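Local coordinates for protein sugar isomerase (Sinorhizobium meliloti, PDB 3QC0) that binds a zinc ion in a TIM barrel of the xylose isomerase-like family and probably isomerises a sugar, at residues A[155-167]-A[183-197]. Residues are numbered along the deposited sequence; the frame is centred on the assembly and turned at random. Where two conformers were deposited one is given.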
loop_
_atom_site.group_PDB
_atom_site.type_symbol
_atom_site.label_atom_id
_atom_site.label_comp_id
_atom_site.label_asym_id
_atom_site.label_seq_id
_atom_site.Cartn_x
_atom_site.Cartn_y
_atom_site.Cartn_z
ATOM N N VAL A 155 -2.061 8.654 -7.066
ATOM C CA VAL A 155 -0.599 8.902 -7.120
ATOM C C VAL A 155 -0.097 8.246 -5.836
ATOM O O VAL A 155 -0.432 8.677 -4.736
ATOM C CB VAL A 155 -0.203 10.364 -7.172
ATOM C CG1 VAL A 155 1.360 10.498 -7.101
ATOM C CG2 VAL A 155 -0.779 11.028 -8.447
ATOM N N ASN A 156 0.600 7.109 -6.016
ATOM C CA ASN A 156 0.894 6.194 -4.926
ATOM C C ASN A 156 2.340 5.864 -4.642
ATOM O O ASN A 156 2.607 5.075 -3.728
ATOM C CB ASN A 156 0.124 4.899 -5.169
ATOM C CG ASN A 156 -1.358 5.152 -5.238
ATOM O OD1 ASN A 156 -1.966 5.049 -6.306
ATOM N ND2 ASN A 156 -1.942 5.575 -4.100
ATOM N N THR A 157 3.283 6.412 -5.421
ATOM C CA THR A 157 4.708 6.249 -5.115
ATOM C C THR A 157 5.408 7.591 -5.319
ATOM O O THR A 157 4.986 8.422 -6.151
ATOM C CB THR A 157 5.400 5.171 -5.965
ATOM O OG1 THR A 157 5.570 5.651 -7.308
ATOM C CG2 THR A 157 4.634 3.793 -5.850
ATOM N N LEU A 158 6.464 7.810 -4.554
ATOM C CA LEU A 158 7.254 9.014 -4.750
ATOM C C LEU A 158 7.840 9.050 -6.166
ATOM O O LEU A 158 7.889 10.125 -6.772
ATOM C CB LEU A 158 8.329 9.102 -3.684
ATOM C CG LEU A 158 9.244 10.315 -3.709
ATOM C CD1 LEU A 158 8.457 11.633 -3.629
ATOM C CD2 LEU A 158 10.241 10.183 -2.517
ATOM N N GLY A 159 8.285 7.917 -6.709
ATOM C CA GLY A 159 8.783 7.866 -8.060
ATOM C C GLY A 159 7.771 8.335 -9.099
ATOM O O GLY A 159 8.091 9.078 -10.000
ATOM N N GLN A 160 6.526 7.902 -8.946
ATOM C CA GLN A 160 5.473 8.304 -9.829
ATOM C C GLN A 160 5.216 9.802 -9.666
ATOM O O GLN A 160 5.012 10.505 -10.651
ATOM C CB GLN A 160 4.224 7.483 -9.527
ATOM C CG GLN A 160 3.000 7.898 -10.321
ATOM C CD GLN A 160 1.703 7.370 -9.721
ATOM O OE1 GLN A 160 1.698 6.919 -8.575
ATOM N NE2 GLN A 160 0.603 7.487 -10.473
ATOM N N ALA A 161 5.144 10.281 -8.418
ATOM C CA ALA A 161 4.941 11.720 -8.184
ATOM C C ALA A 161 6.014 12.541 -8.877
ATOM O O ALA A 161 5.748 13.589 -9.494
ATOM C CB ALA A 161 4.877 12.029 -6.683
ATOM N N LEU A 162 7.250 12.091 -8.725
ATOM C CA LEU A 162 8.370 12.789 -9.378
ATOM C C LEU A 162 8.308 12.713 -10.905
ATOM O O LEU A 162 8.656 13.674 -11.591
ATOM C CB LEU A 162 9.704 12.274 -8.829
ATOM C CG LEU A 162 9.952 12.567 -7.336
ATOM C CD1 LEU A 162 11.173 11.793 -6.803
ATOM C CD2 LEU A 162 10.134 14.106 -7.103
ATOM N N ASP A 163 7.871 11.589 -11.457
ATOM C CA ASP A 163 7.634 11.478 -12.899
ATOM C C ASP A 163 6.656 12.552 -13.373
ATOM O O ASP A 163 6.858 13.190 -14.418
ATOM C CB ASP A 163 7.075 10.113 -13.285
ATOM C CG ASP A 163 8.106 8.992 -13.217
ATOM O OD1 ASP A 163 9.334 9.215 -13.049
ATOM O OD2 ASP A 163 7.633 7.820 -13.314
ATOM N N ILE A 164 5.607 12.794 -12.592
ATOM C CA ILE A 164 4.652 13.808 -12.962
ATOM C C ILE A 164 5.297 15.192 -12.870
ATOM O O ILE A 164 5.057 16.012 -13.739
ATOM C CB ILE A 164 3.378 13.734 -12.074
ATOM C CG1 ILE A 164 2.675 12.369 -12.248
ATOM C CG2 ILE A 164 2.439 14.947 -12.322
ATOM C CD1 ILE A 164 1.579 12.070 -11.215
ATOM N N CYS A 165 6.075 15.453 -11.818
ATOM C CA CYS A 165 6.800 16.728 -11.652
ATOM C C CYS A 165 7.677 16.961 -12.852
ATOM O O CYS A 165 7.730 18.073 -13.370
ATOM C CB CYS A 165 7.601 16.756 -10.369
ATOM S SG CYS A 165 6.641 16.850 -8.878
ATOM N N GLU A 166 8.370 15.927 -13.312
ATOM C CA GLU A 166 9.243 16.108 -14.489
ATOM C C GLU A 166 8.463 16.431 -15.745
ATOM O O GLU A 166 8.946 17.213 -16.612
ATOM C CB GLU A 166 10.091 14.861 -14.718
ATOM C CG GLU A 166 11.157 14.681 -13.697
ATOM C CD GLU A 166 12.258 13.744 -14.175
ATOM O OE1 GLU A 166 11.996 12.536 -14.384
ATOM O OE2 GLU A 166 13.394 14.225 -14.352
ATOM N N THR A 167 7.283 15.854 -15.901
ATOM C CA THR A 167 6.432 16.044 -17.082
ATOM C C THR A 167 5.867 17.467 -17.128
ATOM O O THR A 167 5.783 18.111 -18.200
ATOM C CB THR A 167 5.268 15.056 -17.097
ATOM O OG1 THR A 167 5.758 13.703 -17.206
ATOM C CG2 THR A 167 4.300 15.333 -18.262
ATOM N N TRP A 183 7.377 2.500 3.379
ATOM C CA TRP A 183 7.474 1.104 2.932
ATOM C C TRP A 183 8.154 0.936 1.593
ATOM O O TRP A 183 8.504 -0.160 1.191
ATOM C CB TRP A 183 6.007 0.507 2.873
ATOM C CG TRP A 183 5.258 1.263 1.863
ATOM C CD1 TRP A 183 4.540 2.414 2.087
ATOM C CD2 TRP A 183 5.287 1.094 0.443
ATOM N NE1 TRP A 183 4.113 2.942 0.915
ATOM C CE2 TRP A 183 4.569 2.175 -0.118
ATOM C CE3 TRP A 183 5.823 0.113 -0.425
ATOM C CZ2 TRP A 183 4.388 2.327 -1.479
ATOM C CZ3 TRP A 183 5.647 0.277 -1.775
ATOM C CH2 TRP A 183 4.943 1.373 -2.293
ATOM N N ASP A 184 8.320 2.029 0.836
ATOM C CA ASP A 184 8.711 1.912 -0.559
ATOM C C ASP A 184 10.149 1.396 -0.666
ATOM O O ASP A 184 11.073 2.021 -0.162
ATOM C CB ASP A 184 8.571 3.279 -1.242
ATOM C CG ASP A 184 8.771 3.234 -2.755
ATOM O OD1 ASP A 184 9.501 2.383 -3.276
ATOM O OD2 ASP A 184 8.163 4.087 -3.441
ATOM N N PRO A 185 10.350 0.245 -1.340
ATOM C CA PRO A 185 11.696 -0.301 -1.389
ATOM C C PRO A 185 12.684 0.610 -2.089
ATOM O O PRO A 185 13.880 0.441 -1.856
ATOM C CB PRO A 185 11.515 -1.680 -2.070
ATOM C CG PRO A 185 10.277 -1.706 -2.639
ATOM C CD PRO A 185 9.380 -0.657 -1.968
ATOM N N ASP A 186 12.192 1.506 -2.932
ATOM C CA ASP A 186 13.085 2.423 -3.650
ATOM C C ASP A 186 13.114 3.832 -3.035
ATOM O O ASP A 186 13.547 4.812 -3.680
ATOM C CB ASP A 186 12.713 2.515 -5.112
ATOM C CG ASP A 186 13.933 2.953 -5.989
ATOM O OD1 ASP A 186 15.100 2.677 -5.617
ATOM O OD2 ASP A 186 13.715 3.564 -7.030
ATOM N N LEU A 187 12.711 3.939 -1.768
ATOM C CA LEU A 187 12.561 5.260 -1.117
ATOM C C LEU A 187 13.853 6.046 -1.088
ATOM O O LEU A 187 13.848 7.241 -1.408
ATOM C CB LEU A 187 12.047 5.115 0.307
ATOM C CG LEU A 187 11.730 6.399 1.062
ATOM C CD1 LEU A 187 10.693 7.258 0.261
ATOM C CD2 LEU A 187 11.302 6.105 2.505
ATOM N N ALA A 188 14.969 5.408 -0.752
ATOM C CA ALA A 188 16.245 6.157 -0.687
ATOM C C ALA A 188 16.610 6.782 -2.020
ATOM O O ALA A 188 16.961 7.960 -2.079
ATOM C CB ALA A 188 17.384 5.242 -0.244
ATOM N N ASN A 189 16.511 6.047 -3.105
ATOM C CA ASN A 189 16.858 6.594 -4.419
ATOM C C ASN A 189 15.870 7.688 -4.811
ATOM O O ASN A 189 16.262 8.690 -5.398
ATOM C CB ASN A 189 16.819 5.530 -5.508
ATOM C CG ASN A 189 18.066 4.637 -5.530
ATOM O OD1 ASN A 189 19.174 5.052 -5.115
ATOM N ND2 ASN A 189 17.892 3.410 -6.042
ATOM N N GLN A 190 14.593 7.533 -4.483
ATOM C CA GLN A 190 13.611 8.536 -4.897
ATOM C C GLN A 190 13.709 9.810 -4.074
ATOM O O GLN A 190 13.531 10.909 -4.638
ATOM C CB GLN A 190 12.190 7.949 -4.870
ATOM C CG GLN A 190 12.027 6.782 -5.874
ATOM C CD GLN A 190 12.257 7.178 -7.307
ATOM O OE1 GLN A 190 11.960 8.310 -7.735
ATOM N NE2 GLN A 190 12.811 6.252 -8.085
ATOM N N ILE A 191 14.086 9.720 -2.791
ATOM C CA ILE A 191 14.368 10.937 -2.008
ATOM C C ILE A 191 15.558 11.678 -2.616
ATOM O O ILE A 191 15.519 12.911 -2.776
ATOM C CB ILE A 191 14.611 10.638 -0.543
ATOM C CG1 ILE A 191 13.314 10.176 0.136
ATOM C CG2 ILE A 191 15.119 11.875 0.230
ATOM C CD1 ILE A 191 13.499 9.673 1.592
ATOM N N ALA A 192 16.620 10.952 -2.938
ATOM C CA ALA A 192 17.811 11.557 -3.562
ATOM C C ALA A 192 17.446 12.200 -4.882
ATOM O O ALA A 192 17.875 13.322 -5.172
ATOM C CB ALA A 192 18.907 10.514 -3.736
ATOM N N ARG A 193 16.624 11.522 -5.680
ATOM C CA ARG A 193 16.113 12.040 -6.951
ATOM C C ARG A 193 15.314 13.333 -6.764
ATOM O O ARG A 193 15.547 14.322 -7.496
ATOM C CB ARG A 193 15.244 11.003 -7.655
ATOM C CG ARG A 193 14.692 11.433 -8.995
ATOM C CD ARG A 193 13.795 10.363 -9.541
ATOM N NE ARG A 193 13.035 10.809 -10.666
ATOM C CZ ARG A 193 11.828 10.398 -11.022
ATOM N NH1 ARG A 193 11.212 9.434 -10.339
ATOM N NH2 ARG A 193 11.266 10.913 -12.102
ATOM N N ALA A 194 14.424 13.355 -5.772
ATOM C CA ALA A 194 13.624 14.533 -5.444
ATOM C C ALA A 194 14.537 15.723 -5.144
ATOM O O ALA A 194 14.239 16.868 -5.536
ATOM C CB ALA A 194 12.712 14.267 -4.248
ATOM N N GLY A 195 15.612 15.452 -4.411
ATOM C CA GLY A 195 16.559 16.503 -4.037
ATOM C C GLY A 195 17.247 17.053 -5.267
ATOM O O GLY A 195 17.421 18.290 -5.396
ATOM N N LYS A 196 17.679 16.182 -6.170
ATOM C CA LYS A 196 18.320 16.638 -7.425
ATOM C C LYS A 196 17.395 17.488 -8.299
ATOM O O LYS A 196 17.831 18.416 -8.994
ATOM C CB LYS A 196 18.822 15.469 -8.279
ATOM C CG LYS A 196 19.941 14.639 -7.645
ATOM C CD LYS A 196 20.208 13.421 -8.553
ATOM C CE LYS A 196 21.074 12.361 -7.925
ATOM N NZ LYS A 196 21.404 11.327 -8.975
HETATM N N MSE A 197 16.119 17.156 -8.283
HETATM C CA MSE A 197 15.077 17.927 -8.944
HETATM C C MSE A 197 14.682 19.214 -8.201
HETATM O O MSE A 197 13.838 19.960 -8.687
HETATM C CB MSE A 197 13.816 17.042 -9.107
HETATM C CG MSE A 197 14.062 15.909 -10.128
HETATM SE SE MSE A 197 12.666 14.632 -10.266
HETATM C CE MSE A 197 11.273 15.974 -10.531
HETATM O O HOH W 1 6.824 6.167 -2.350
HETATM O O HOH W 2 8.908 5.330 -5.692
HETATM O O HOH W 3 14.768 12.241 -12.537
#
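One face of the Arg193 guanidinium is covered by Leu162, whose CB stands 3.5 Å above the plane, over its centre, while oxygens gather round its rim. At that edge NH2 gives hydrogen bonds to Asp163 OD1 (2.7 Å) and Glu166 OE1 (2.9 Å), both salt bridges. Asp163 receives it on the anti lone pair of OD1; Glu166 is met from above its carboxylate plane, which stands 73° from that of the guanidinium. NH1 reaches Gly159 O, in the carbonyl plane and on a lone pair, although that oxygen already accepts the helical bond from Asp163 N. NH1 also donates to Gln190 OE1, one turn earlier in its own helix, and a water accepts from NE and donates weakly to Glu166 OE2. The Trp183 ring has Asn156 O at its edge, in plane. Arg193 runs straight from CG to NE, with CG anti to the backbone N (chi1 -179°), a long knob set among Gly159, Leu162, Asp163 and Glu166. In this eight-stranded TIM barrel, 158-168 and 187-196 are the neighbouring outer helices that follow strands 139-141 and 172-177, and they run nearly parallel, crossing at 23° with axes 9.7 Å apart. A methionine in place of Arg193 would probably leave both acidic side chains without their positive partner and Gln190 OE1 without its donor. Gln190 is bent at chi2, which brings OE1 to 3.2 Å from Gly159 CA; the lack of a side chain there permits this approach. Beneath the polar rim, Leu162 CD2 meets Ala194 CB at 3.9 Å, and Leu158 CD2 packs on Gln190 CB, Leu187 and Ile191. Selenomethionine Met197 curls its CE against Cys165 CB and Glu166 CG. At the opposite end, Asp184 OD2 accepts from two waters that take the N-H groups of Leu158 and Gly159.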